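Local coordinates for protein isomaltose glucohydrolase (Kribbella flavida, PDB 5Z3E) that hydrolyses the alpha-1,6-glucosidic linkage of isomaltose from its non-reducing end, giving beta-D-glucose and D-glucose, in the intracellular breakdown of a cyclic tetrasaccharide derived from starch, at residues L38-V48 and A344-L353; Q110-V118 and V180-F188. The protein carries 1 engineered substitution. All coordinates share one frame; numbering follows the deposited sequence. Where two conformers were deposited one is given.

Contact 1: L38-V48 and A344-L353; sequences LHELARHSHAV and ADQADADGDL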
ATOM      1  N   LEU A  38       5.491  12.429  19.699  1.00 14.15           N
ATOM      2  CA  LEU A  38       5.002  12.198  18.343  1.00 14.12           C
ATOM      3  C   LEU A  38       5.815  12.979  17.322  1.00 13.61           C
ATOM      4  O   LEU A  38       6.078  12.485  16.215  1.00 14.96           O
ATOM      5  CB  LEU A  38       3.502  12.512  18.301  1.00 15.54           C
ATOM      6  CG  LEU A  38       2.663  11.593  19.204  1.00 17.43           C
ATOM      7  CD1 LEU A  38       1.261  12.138  19.378  1.00 20.94           C
ATOM      8  CD2 LEU A  38       2.602  10.189  18.661  1.00 19.32           C
ATOM      9  N   HIS A  39       6.213  14.196  17.662  1.00 14.33           N
ATOM     10  CA  HIS A  39       7.081  14.963  16.781  1.00 14.62           C
ATOM     11  C   HIS A  39       8.408  14.264  16.619  1.00 14.87           C
ATOM     12  O   HIS A  39       8.947  14.179  15.501  1.00 16.66           O
ATOM     13  CB  HIS A  39       7.309  16.345  17.356  1.00 15.85           C
ATOM     14  CG  HIS A  39       6.140  17.262  17.219  1.00 17.09           C
ATOM     15  ND1 HIS A  39       5.991  18.359  18.024  1.00 23.15           N
ATOM     16  CD2 HIS A  39       5.112  17.295  16.363  1.00 20.17           C
ATOM     17  CE1 HIS A  39       4.900  19.025  17.671  1.00 24.00           C
ATOM     18  NE2 HIS A  39       4.337  18.392  16.675  1.00 21.45           N
ATOM     19  N   GLU A  40       8.975  13.746  17.696  1.00 14.84           N
ATOM     20  CA  GLU A  40      10.240  13.043  17.607  1.00 15.82           C
ATOM     21  C   GLU A  40      10.141  11.779  16.745  1.00 15.01           C
ATOM     22  O   GLU A  40      11.026  11.514  15.936  1.00 15.11           O
ATOM     23  CB  GLU A  40      10.759  12.707  19.010  1.00 18.67           C
ATOM     24  CG  GLU A  40      11.955  11.800  18.980  1.00 22.44           C
ATOM     25  CD  GLU A  40      13.160  12.273  18.199  1.00 26.76           C
ATOM     26  OE1 GLU A  40      13.272  13.497  17.855  1.00 27.08           O
ATOM     27  OE2 GLU A  40      14.063  11.393  17.967  1.00 35.85           O
ATOM     28  N   LEU A  41       9.056  11.033  16.899  1.00 14.20           N
ATOM     29  CA  LEU A  41       8.880   9.841  16.076  1.00 14.08           C
ATOM     30  C   LEU A  41       8.690  10.218  14.603  1.00 13.10           C
ATOM     31  O   LEU A  41       9.112   9.480  13.728  1.00 13.49           O
ATOM     32  CB  LEU A  41       7.694   9.039  16.589  1.00 14.05           C
ATOM     33  CG  LEU A  41       7.363   7.727  15.891  1.00 15.46           C
ATOM     34  CD1 LEU A  41       8.581   6.811  15.751  1.00 18.25           C
ATOM     35  CD2 LEU A  41       6.260   7.008  16.641  1.00 17.01           C
ATOM     36  N   ALA A  42       8.086  11.362  14.322  1.00 12.80           N
ATOM     37  CA  ALA A  42       7.982  11.821  12.934  1.00 13.23           C
ATOM     38  C   ALA A  42       9.360  12.153  12.380  1.00 12.69           C
ATOM     39  O   ALA A  42       9.700  11.756  11.261  1.00 13.10           O
ATOM     40  CB  ALA A  42       7.035  13.002  12.823  1.00 13.83           C
ATOM     41  N   ARG A  43      10.162  12.906  13.129  1.00 13.73           N
ATOM     42  CA  ARG A  43      11.507  13.252  12.683  1.00 14.50           C
ATOM     43  C   ARG A  43      12.311  11.989  12.455  1.00 13.71           C
ATOM     44  O   ARG A  43      12.985  11.836  11.439  1.00 14.19           O
ATOM     45  CB  ARG A  43      12.183  14.162  13.756  1.00 16.70           C
ATOM     46  CG  ARG A  43      13.483  14.650  13.347  1.00 22.07           C
ATOM     47  CD  ARG A  43      14.377  14.936  14.563  1.00 24.15           C
ATOM     48  NE  ARG A  43      14.679  13.718  15.339  1.00 24.35           N
ATOM     49  CZ  ARG A  43      15.430  12.688  14.912  1.00 24.01           C
ATOM     50  NH1 ARG A  43      16.060  12.718  13.755  1.00 25.77           N
ATOM     51  NH2 ARG A  43      15.576  11.626  15.689  1.00 25.39           N
ATOM     52  N   HIS A  44      12.260  11.051  13.403  1.00 13.84           N
ATOM     53  CA  HIS A  44      12.979   9.808  13.262  1.00 14.08           C
ATOM     54  C   HIS A  44      12.487   9.010  12.063  1.00 13.51           C
ATOM     55  O   HIS A  44      13.288   8.380  11.376  1.00 13.94           O
ATOM     56  CB  HIS A  44      12.867   8.962  14.540  1.00 15.04           C
ATOM     57  CG  HIS A  44      13.491   7.620  14.423  1.00 14.75           C
ATOM     58  ND1 HIS A  44      14.866   7.433  14.369  1.00 16.95           N
ATOM     59  CD2 HIS A  44      12.943   6.393  14.261  1.00 16.25           C
ATOM     60  CE1 HIS A  44      15.121   6.152  14.201  1.00 18.30           C
ATOM     61  NE2 HIS A  44      13.980   5.498  14.143  1.00 18.01           N
ATOM     62  N   SER A  45      11.181   9.025  11.812  1.00 12.88           N
ATOM     63  CA  SER A  45      10.633   8.312  10.670  1.00 11.86           C
ATOM     64  C   SER A  45      11.221   8.833   9.368  1.00 12.08           C
ATOM     65  O   SER A  45      11.597   8.058   8.484  1.00 12.46           O
ATOM     66  CB  SER A  45       9.115   8.429  10.647  1.00 11.80           C
ATOM     67  OG  SER A  45       8.507   7.678  11.699  1.00 12.54           O
ATOM     68  N   HIS A  46      11.251  10.149   9.202  1.00 12.05           N
ATOM     69  CA  HIS A  46      11.883  10.717   8.027  1.00 12.43           C
ATOM     70  C   HIS A  46      13.343  10.312   7.937  1.00 12.69           C
ATOM     71  O   HIS A  46      13.845   9.941   6.863  1.00 12.98           O
ATOM     72  CB  HIS A  46      11.743  12.230   8.036  1.00 13.65           C
ATOM     73  CG  HIS A  46      12.600  12.888   7.001  1.00 13.06           C
ATOM     74  ND1 HIS A  46      13.810  13.432   7.287  1.00 15.69           N
ATOM     75  CD2 HIS A  46      12.424  13.054   5.667  1.00 13.68           C
ATOM     76  CE1 HIS A  46      14.349  13.887   6.170  1.00 16.15           C
ATOM     77  NE2 HIS A  46      13.527  13.686   5.173  1.00 14.27           N
ATOM     78  N   ALA A  47      14.070  10.363   9.058  1.00 13.27           N
ATOM     79  CA  ALA A  47      15.480  10.052   9.057  1.00 14.93           C
ATOM     80  C   ALA A  47      15.747   8.606   8.696  1.00 14.47           C
ATOM     81  O   ALA A  47      16.658   8.327   7.916  1.00 15.17           O
ATOM     82  CB  ALA A  47      16.102  10.396  10.417  1.00 17.71           C
ATOM     83  N   VAL A  48      14.994   7.676   9.241  0.61 13.92           N
ATOM     84  CA  VAL A  48      15.301   6.291   9.007  0.61 14.69           C
ATOM     85  C   VAL A  48      14.926   5.884   7.563  0.61 13.33           C
ATOM     86  O   VAL A  48      15.622   5.088   6.944  0.61 13.68           O
ATOM     87  CB  VAL A  48      14.716   5.405  10.125  0.61 15.38           C
ATOM     88  CG1 VAL A  48      13.220   5.295   9.974  0.61 13.78           C
ATOM     89  CG2 VAL A  48      15.327   4.034  10.140  0.61 14.36           C
ATOM     90  N   ALA A 344       2.637   4.720  18.233  1.00 13.58           N
ATOM     91  CA  ALA A 344       3.792   5.318  18.885  1.00 14.95           C
ATOM     92  C   ALA A 344       4.289   4.420  20.014  1.00 14.76           C
ATOM     93  O   ALA A 344       5.495   4.363  20.272  1.00 16.44           O
ATOM     94  CB  ALA A 344       3.467   6.705  19.381  1.00 16.86           C
ATOM     95  N   ASP A 345       3.375   3.739  20.698  1.00 15.49           N
ATOM     96  CA  ASP A 345       3.741   2.846  21.787  1.00 16.57           C
ATOM     97  C   ASP A 345       4.471   1.596  21.297  1.00 16.61           C
ATOM     98  O   ASP A 345       4.993   0.843  22.143  1.00 18.78           O
ATOM     99  CB  ASP A 345       2.490   2.454  22.567  1.00 19.89           C
ATOM    100  CG  ASP A 345       1.923   3.589  23.395  1.00 29.08           C
ATOM    101  OD1 ASP A 345       2.631   4.597  23.649  1.00 40.06           O
ATOM    102  OD2 ASP A 345       0.753   3.455  23.851  1.00 34.99           O
ATOM    103  N   GLN A 346       4.536   1.367  19.982  1.00 15.01           N
ATOM    104  CA  GLN A 346       5.253   0.203  19.457  1.00 14.58           C
ATOM    105  C   GLN A 346       6.665   0.537  19.016  1.00 15.54           C
ATOM    106  O   GLN A 346       7.411  -0.336  18.605  1.00 16.65           O
ATOM    107  CB  GLN A 346       4.490  -0.444  18.297  1.00 14.20           C
ATOM    108  CG  GLN A 346       3.003  -0.637  18.599  1.00 14.06           C
ATOM    109  CD  GLN A 346       2.739  -1.218  19.953  1.00 14.68           C
ATOM    110  OE1 GLN A 346       3.436  -2.112  20.405  1.00 16.33           O
ATOM    111  NE2 GLN A 346       1.723  -0.693  20.631  1.00 15.34           N
ATOM    112  N   ALA A 347       7.043   1.821  19.066  1.00 15.50           N
ATOM    113  CA  ALA A 347       8.408   2.186  18.668  1.00 16.51           C
ATOM    114  C   ALA A 347       9.400   1.634  19.687  1.00 17.69           C
ATOM    115  O   ALA A 347       9.133   1.663  20.902  1.00 19.46           O
ATOM    116  CB  ALA A 347       8.532   3.689  18.577  1.00 17.75           C
ATOM    117  N   ASP A 348      10.519   1.112  19.216  1.00 17.16           N
ATOM    118  CA  ASP A 348      11.558   0.596  20.090  1.00 19.35           C
ATOM    119  C   ASP A 348      12.410   1.729  20.640  1.00 19.23           C
ATOM    120  O   ASP A 348      12.122   2.911  20.449  1.00 20.27           O
ATOM    121  CB  ASP A 348      12.344  -0.528  19.411  1.00 21.20           C
ATOM    122  CG  ASP A 348      13.300  -0.070  18.350  1.00 21.35           C
ATOM    123  OD1 ASP A 348      13.570   1.140  18.193  1.00 19.72           O
ATOM    124  OD2 ASP A 348      13.835  -0.975  17.650  1.00 24.73           O
ATOM    125  N   ALA A 349      13.461   1.377  21.387  1.00 23.52           N
ATOM    126  CA  ALA A 349      14.273   2.375  22.061  1.00 27.04           C
ATOM    127  C   ALA A 349      14.925   3.340  21.090  1.00 26.41           C
ATOM    128  O   ALA A 349      15.302   4.460  21.464  1.00 32.91           O
ATOM    129  CB  ALA A 349      15.322   1.701  22.941  1.00 32.02           C
ATOM    130  N   ASP A 350      15.130   2.918  19.849  1.00 25.34           N
ATOM    131  CA  ASP A 350      15.744   3.791  18.808  1.00 27.51           C
ATOM    132  C   ASP A 350      14.683   4.576  18.031  1.00 23.74           C
ATOM    133  O   ASP A 350      15.039   5.404  17.176  1.00 27.86           O
ATOM    134  CB  ASP A 350      16.561   2.944  17.813  1.00 27.96           C
ATOM    135  CG  ASP A 350      17.802   2.342  18.420  1.00 39.87           C
ATOM    136  OD1 ASP A 350      18.359   2.920  19.375  1.00 44.44           O
ATOM    137  OD2 ASP A 350      18.193   1.221  18.013  1.00 63.20           O
ATOM    138  N   GLY A 351      13.405   4.336  18.292  1.00 19.69           N
ATOM    139  CA  GLY A 351      12.294   4.953  17.534  1.00 19.03           C
ATOM    140  C   GLY A 351      11.834   4.132  16.379  1.00 16.15           C
ATOM    141  O   GLY A 351      10.925   4.541  15.657  1.00 16.20           O
ATOM    142  N   ASP A 352      12.448   2.960  16.172  1.00 16.19           N
ATOM    143  CA  ASP A 352      12.077   2.160  14.997  1.00 15.00           C
ATOM    144  C   ASP A 352      10.757   1.448  15.219  1.00 14.50           C
ATOM    145  O   ASP A 352      10.453   0.951  16.322  1.00 15.84           O
ATOM    146  CB  ASP A 352      13.165   1.119  14.707  1.00 16.13           C
ATOM    147  CG  ASP A 352      14.452   1.700  14.197  1.00 18.33           C
ATOM    148  OD1 ASP A 352      14.469   2.866  13.760  1.00 18.14           O
ATOM    149  OD2 ASP A 352      15.434   0.950  14.182  1.00 21.39           O
ATOM    150  N   LEU A 353       9.973   1.356  14.139  1.00 13.54           N
ATOM    151  CA  LEU A 353       8.673   0.722  14.173  1.00 12.92           C
ATOM    152  C   LEU A 353       8.734  -0.623  13.488  1.00 12.68           C
ATOM    153  O   LEU A 353       9.191  -0.715  12.328  1.00 13.53           O
ATOM    154  CB  LEU A 353       7.610   1.588  13.477  1.00 12.46           C
ATOM    155  CG  LEU A 353       7.223   2.862  14.216  1.00 12.82           C
ATOM    156  CD1 LEU A 353       6.449   3.773  13.293  1.00 12.40           C
ATOM    157  CD2 LEU A 353       6.417   2.553  15.459  1.00 13.38           C
TER
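Leu41 reaches from helix 32-52 into the bend of segment 344-353, which leaves helix 333-344 as a loop, and meets it with both branches. Its CD2 lies 3.7 Å from Ala344 CA, while CD1 comes to 3.3 Å from the carbonyl oxygen Gly351 O and flanks Ala347 and Leu353. With CG anti to the backbone N (chi1 -178°), both methyls are carried into the bend between Ala344 and Gly351. One turn earlier, Leu38 CD2 rests 3.7 Å from Ala344 CB. Alanine suits this place because a methyl lets the last turn of helix 333-344 come close to two buried leucines, and Tyr388 of helix 382-394 adds to the packing around Leu41.

Against this close apolar part stands a polar side, where His44 and Asp352 are partly exposed and Asp350 is exposed. His44 NE2 donates to Asp352 OD1 at 2.7 Å, within the imidazole plane and on the anti side of the carboxylate, with an N-H...O angle of 155°. Asp350 O lies over one face of the ring, too badly angled to accept from NE2. Gly351 fits here because a beta-carbon would collide with His44 CD2, and its positive phi (92°) is easy for glycine. Asp348 OD1 braces the turn, accepting from Asp350 N and Asp352 N, both at 2.9 Å, from opposite faces of its carboxylate plane. Arg43 and His44 ND1 bind a citrate, probably from the crystallisation liquor.

The loop thus combines an Asx turn with a type I beta turn, 348-351, pinned to a helix by a His-carboxylate hydrogen bond, shortly before Ala355, an engineered substitution at the position of the inferred catalytic base.

Contact 2: Q110-V118 and V180-F188; sequences QVDDLLAAV and VAVDYLLAF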
ATOM      1  N   GLN A 110       8.511  -5.810 -22.408  1.00 10.68           N
ATOM      2  CA  GLN A 110       7.851  -6.948 -21.743  1.00 10.14           C
ATOM      3  C   GLN A 110       6.356  -6.714 -21.726  1.00  9.32           C
ATOM      4  O   GLN A 110       5.577  -7.629 -22.034  1.00  9.80           O
ATOM      5  CB  GLN A 110       8.431  -7.153 -20.344  1.00 10.96           C
ATOM      6  CG  GLN A 110       7.793  -8.318 -19.595  1.00 11.20           C
ATOM      7  CD  GLN A 110       8.427  -8.578 -18.238  1.00 11.55           C
ATOM      8  OE1 GLN A 110       9.298  -7.856 -17.801  1.00 12.61           O
ATOM      9  NE2 GLN A 110       7.949  -9.608 -17.545  1.00 14.18           N
ATOM     10  N   VAL A 111       5.922  -5.513 -21.333  1.00  8.87           N
ATOM     11  CA  VAL A 111       4.502  -5.209 -21.298  1.00  8.79           C
ATOM     12  C   VAL A 111       3.907  -5.248 -22.702  1.00  8.90           C
ATOM     13  O   VAL A 111       2.838  -5.831 -22.907  1.00  9.83           O
ATOM     14  CB  VAL A 111       4.237  -3.880 -20.583  1.00  8.89           C
ATOM     15  CG1 VAL A 111       2.826  -3.405 -20.764  1.00  9.69           C
ATOM     16  CG2 VAL A 111       4.591  -4.036 -19.107  1.00  9.22           C
ATOM     17  N   ASP A 112       4.581  -4.661 -23.690  1.00  9.79           N
ATOM     18  CA  ASP A 112       4.061  -4.713 -25.053  1.00 10.27           C
ATOM     19  C   ASP A 112       3.892  -6.165 -25.496  1.00 10.74           C
ATOM     20  O   ASP A 112       2.903  -6.490 -26.169  1.00 12.20           O
ATOM     21  CB  ASP A 112       4.973  -3.960 -26.009  1.00 11.46           C
ATOM     22  CG  ASP A 112       4.895  -2.447 -25.819  1.00 12.64           C
ATOM     23  OD1 ASP A 112       3.948  -1.970 -25.176  1.00 13.78           O
ATOM     24  OD2 ASP A 112       5.789  -1.767 -26.352  1.00 17.24           O
ATOM     25  N   ASP A 113       4.843  -7.020 -25.164  1.00 10.80           N
ATOM     26  CA  ASP A 113       4.743  -8.427 -25.545  1.00 11.64           C
ATOM     27  C   ASP A 113       3.592  -9.126 -24.819  1.00 11.22           C
ATOM     28  O   ASP A 113       2.907  -9.967 -25.439  1.00 12.35           O
ATOM     29  CB  ASP A 113       6.049  -9.141 -25.246  1.00 13.32           C
ATOM     30  CG  ASP A 113       7.190  -8.753 -26.174  1.00 16.06           C
ATOM     31  OD1 ASP A 113       6.951  -8.069 -27.192  1.00 18.79           O
ATOM     32  OD2 ASP A 113       8.345  -9.107 -25.834  1.00 18.50           O
ATOM     33  N   LEU A 114       3.356  -8.835 -23.554  1.00 10.62           N
ATOM     34  CA  LEU A 114       2.230  -9.420 -22.838  1.00 10.68           C
ATOM     35  C   LEU A 114       0.920  -9.012 -23.490  1.00 11.46           C
ATOM     36  O   LEU A 114       0.025  -9.823 -23.659  1.00 12.96           O
ATOM     37  CB  LEU A 114       2.241  -8.998 -21.366  1.00 10.45           C
ATOM     38  CG  LEU A 114       3.384  -9.563 -20.519  1.00 10.87           C
ATOM     39  CD1 LEU A 114       3.384  -8.866 -19.161  1.00 11.56           C
ATOM     40  CD2 LEU A 114       3.296 -11.069 -20.304  1.00 11.85           C
ATOM     41  N   LEU A 115       0.812  -7.728 -23.857  1.00 11.42           N
ATOM     42  CA  LEU A 115      -0.402  -7.228 -24.463  1.00 12.59           C
ATOM     43  C   LEU A 115      -0.627  -7.841 -25.833  1.00 13.97           C
ATOM     44  O   LEU A 115      -1.735  -8.177 -26.216  1.00 15.41           O
ATOM     45  CB  LEU A 115      -0.385  -5.706 -24.558  1.00 13.73           C
ATOM     46  CG  LEU A 115      -0.810  -4.963 -23.234  1.00 21.11           C
ATOM     47  CD1 LEU A 115      -0.501  -5.479 -21.909  1.00 22.64           C
ATOM     48  CD2 LEU A 115      -0.367  -3.478 -23.451  1.00 25.47           C
ATOM     49  N   ALA A 116       0.453  -8.004 -26.603  1.00 13.66           N
ATOM     50  CA  ALA A 116       0.333  -8.656 -27.911  1.00 15.03           C
ATOM     51  C   ALA A 116      -0.109 -10.110 -27.746  1.00 15.14           C
ATOM     52  O   ALA A 116      -0.891 -10.609 -28.573  1.00 17.66           O
ATOM     53  CB  ALA A 116       1.654  -8.584 -28.621  1.00 16.39           C
ATOM     54  N   ALA A 117       0.415 -10.804 -26.728  1.00 14.34           N
ATOM     55  CA  ALA A 117       0.024 -12.180 -26.442  1.00 15.22           C
ATOM     56  C   ALA A 117      -1.481 -12.270 -26.153  1.00 16.12           C
ATOM     57  O   ALA A 117      -2.182 -13.113 -26.712  1.00 17.28           O
ATOM     58  CB  ALA A 117       0.868 -12.755 -25.327  1.00 14.98           C
ATOM     59  N   VAL A 118      -1.968 -11.377 -25.289  1.00 15.50           N
ATOM     60  CA  VAL A 118      -3.395 -11.309 -25.039  1.00 17.15           C
ATOM     61  C   VAL A 118      -4.164 -11.120 -26.337  1.00 20.24           C
ATOM     62  O   VAL A 118      -5.173 -11.788 -26.582  1.00 21.54           O
ATOM     63  CB  VAL A 118      -3.736 -10.177 -24.038  1.00 16.99           C
ATOM     64  CG1 VAL A 118      -5.234  -9.974 -23.963  1.00 21.36           C
ATOM     65  CG2 VAL A 118      -3.158 -10.493 -22.675  1.00 16.29           C
ATOM     66  N   VAL A 180       3.673   2.750 -19.058  1.00  6.52           N
ATOM     67  CA  VAL A 180       3.844   1.307 -18.928  1.00  6.68           C
ATOM     68  C   VAL A 180       2.865   0.750 -17.885  1.00  6.37           C
ATOM     69  O   VAL A 180       2.180  -0.250 -18.117  1.00  7.04           O
ATOM     70  CB  VAL A 180       5.299   0.937 -18.572  1.00  6.82           C
ATOM     71  CG1 VAL A 180       5.443  -0.539 -18.299  1.00  7.94           C
ATOM     72  CG2 VAL A 180       6.240   1.350 -19.680  1.00  7.30           C
ATOM     73  N   ALA A 181       2.817   1.393 -16.712  1.00  6.48           N
ATOM     74  CA  ALA A 181       1.935   0.923 -15.651  1.00  6.57           C
ATOM     75  C   ALA A 181       0.471   0.977 -16.057  1.00  6.12           C
ATOM     76  O   ALA A 181      -0.292   0.046 -15.756  1.00  6.59           O
ATOM     77  CB  ALA A 181       2.176   1.734 -14.386  1.00  7.10           C
ATOM     78  N   VAL A 182       0.056   2.063 -16.705  1.00  6.31           N
ATOM     79  CA  VAL A 182      -1.327   2.179 -17.137  1.00  6.22           C
ATOM     80  C   VAL A 182      -1.666   1.091 -18.136  1.00  6.32           C
ATOM     81  O   VAL A 182      -2.688   0.411 -18.013  1.00  6.80           O
ATOM     82  CB  VAL A 182      -1.642   3.574 -17.718  1.00  6.66           C
ATOM     83  CG1 VAL A 182      -3.002   3.578 -18.376  1.00  7.54           C
ATOM     84  CG2 VAL A 182      -1.574   4.643 -16.645  1.00  6.97           C
ATOM     85  N   ASP A 183      -0.835   0.915 -19.160  1.00  6.67           N
ATOM     86  CA  ASP A 183      -1.130  -0.103 -20.167  1.00  7.37           C
ATOM     87  C   ASP A 183      -1.255  -1.481 -19.518  1.00  6.99           C
ATOM     88  O   ASP A 183      -2.120  -2.278 -19.884  1.00  7.76           O
ATOM     89  CB  ASP A 183      -0.048  -0.123 -21.243  1.00  7.97           C
ATOM     90  CG  ASP A 183      -0.130   1.035 -22.232  1.00  9.10           C
ATOM     91  OD1 ASP A 183      -1.176   1.699 -22.331  1.00 10.53           O
ATOM     92  OD2 ASP A 183       0.872   1.196 -22.975  1.00 11.06           O
ATOM     93  N   TYR A 184      -0.358  -1.784 -18.585  1.00  6.85           N
ATOM     94  CA  TYR A 184      -0.377  -3.069 -17.891  1.00  6.83           C
ATOM     95  C   TYR A 184      -1.680  -3.241 -17.106  1.00  6.69           C
ATOM     96  O   TYR A 184      -2.336  -4.290 -17.201  1.00  7.40           O
ATOM     97  CB  TYR A 184       0.843  -3.122 -16.984  1.00  7.13           C
ATOM     98  CG  TYR A 184       1.056  -4.433 -16.261  1.00  7.10           C
ATOM     99  CD1 TYR A 184       1.394  -5.588 -16.938  1.00  7.50           C
ATOM    100  CD2 TYR A 184       0.978  -4.512 -14.875  1.00  7.91           C
ATOM    101  CE1 TYR A 184       1.646  -6.775 -16.276  1.00  7.49           C
ATOM    102  CE2 TYR A 184       1.243  -5.683 -14.195  1.00  8.04           C
ATOM    103  CZ  TYR A 184       1.591  -6.815 -14.894  1.00  7.67           C
ATOM    104  OH  TYR A 184       1.916  -7.996 -14.298  1.00  8.36           O
ATOM    105  N   LEU A 185      -2.056  -2.236 -16.321  1.00  6.56           N
ATOM    106  CA  LEU A 185      -3.249  -2.350 -15.508  1.00  6.54           C
ATOM    107  C   LEU A 185      -4.527  -2.386 -16.309  1.00  6.65           C
ATOM    108  O   LEU A 185      -5.463  -3.100 -15.949  1.00  7.36           O
ATOM    109  CB  LEU A 185      -3.293  -1.229 -14.477  1.00  6.83           C
ATOM    110  CG  LEU A 185      -2.225  -1.305 -13.393  1.00  7.42           C
ATOM    111  CD1 LEU A 185      -2.282  -0.083 -12.520  1.00  9.16           C
ATOM    112  CD2 LEU A 185      -2.355  -2.583 -12.588  1.00  8.19           C
ATOM    113  N   LEU A 186      -4.597  -1.637 -17.412  1.00  6.69           N
ATOM    114  CA  LEU A 186      -5.804  -1.686 -18.233  1.00  7.29           C
ATOM    115  C   LEU A 186      -6.022  -3.101 -18.774  1.00  7.75           C
ATOM    116  O   LEU A 186      -7.154  -3.523 -18.953  1.00  8.99           O
ATOM    117  CB  LEU A 186      -5.753  -0.671 -19.369  1.00  7.51           C
ATOM    118  CG  LEU A 186      -5.816   0.792 -18.953  1.00  8.09           C
ATOM    119  CD1 LEU A 186      -5.616   1.664 -20.177  1.00  9.92           C
ATOM    120  CD2 LEU A 186      -7.119   1.148 -18.277  1.00 10.07           C
ATOM    121  N   ALA A 187      -4.941  -3.816 -19.060  1.00  7.77           N
ATOM    122  CA  ALA A 187      -5.037  -5.178 -19.565  1.00  8.47           C
ATOM    123  C   ALA A 187      -5.343  -6.205 -18.496  1.00  7.95           C
ATOM    124  O   ALA A 187      -6.003  -7.204 -18.793  1.00  9.47           O
ATOM    125  CB  ALA A 187      -3.748  -5.550 -20.267  1.00 10.02           C
ATOM    126  N   PHE A 188      -4.839  -6.015 -17.275  1.00  7.50           N
ATOM    127  CA  PHE A 188      -4.789  -7.097 -16.294  1.00  7.83           C
ATOM    128  C   PHE A 188      -5.507  -6.815 -14.985  1.00  8.09           C
ATOM    129  O   PHE A 188      -5.417  -7.612 -14.051  1.00  9.32           O
ATOM    130  CB  PHE A 188      -3.338  -7.524 -16.062  1.00  9.10           C
ATOM    131  CG  PHE A 188      -2.681  -8.060 -17.296  1.00  9.39           C
ATOM    132  CD1 PHE A 188      -3.180  -9.181 -17.919  1.00 10.74           C
ATOM    133  CD2 PHE A 188      -1.575  -7.438 -17.855  1.00  9.84           C
ATOM    134  CE1 PHE A 188      -2.603  -9.676 -19.044  1.00 12.52           C
ATOM    135  CE2 PHE A 188      -0.997  -7.925 -18.991  1.00 11.28           C
ATOM    136  CZ  PHE A 188      -1.498  -9.033 -19.593  1.00 12.76           C
TER
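The Phe188 ring carries Ala187 CB over one face, toward its rim, and receives Leu114 CB at its edge, 4.1 Å from CZ. Val118 CG2 and Leu115 CD1 approach the same ring obliquely, each 3.8 Å from its nearest ring carbon, CE1 and CE2 respectively. Phe188 CG stands anti to the carbonyl carbon (chi1 -62°), which swings the ring across to helix 108-119. An alanine in its place would probably open a gap between Leu114, Leu115 and Val118, leaving Ala187 with Leu115 as the main contact at the C-terminal ends.

Tyr184 also uses its edge: Leu114 CD1 lies near the ring plane, 4.0 Å from CE1. Val111 CG2 comes obliquely to this ring, nearest CD1, and packs on Val180 CG1 at 3.7 Å, the compact branched chains suiting the close backbones at this level. The Tyr184 hydroxyl is hydrogen-bonded to the backbone N of Leu130, so a tyrosine here is both apolar wall and polar tether. Leu115 spreads its two methyls, CD1 against Ala187 and CD2 4.0 Å from Asp183 CB, whereas the Asp183 carboxylate shares Arg108 with Asp112 through salt bridges. The segment axes, 10.0 Å apart and inclined at 24°, form a near-parallel pair within the helical architecture of the family 15 (alpha/alpha)6 barrel.

Both contacts are partly buried, and they lie on opposite sides of the chain's centre, about 40 Å apart between their own centres; they share no helix or loop. Contact 1 joins an early helix to a late loop almost 300 residues away, whereas contact 2 pairs two helices with only 61 residues between its segments. Their chemistry differs accordingly. The loop of contact 1 brings an aspartate carboxylate to a histidine, adding a polar bond to the leucine packing. The helices of contact 2 satisfy most of their backbone amides internally, the bonds weakening in the last turn of 180-188, and meet without any cross-segment hydrogen bond, through aliphatic and aromatic side chains, with the charged group of Asp112, Asp183 and Arg108 beside the apolar interface.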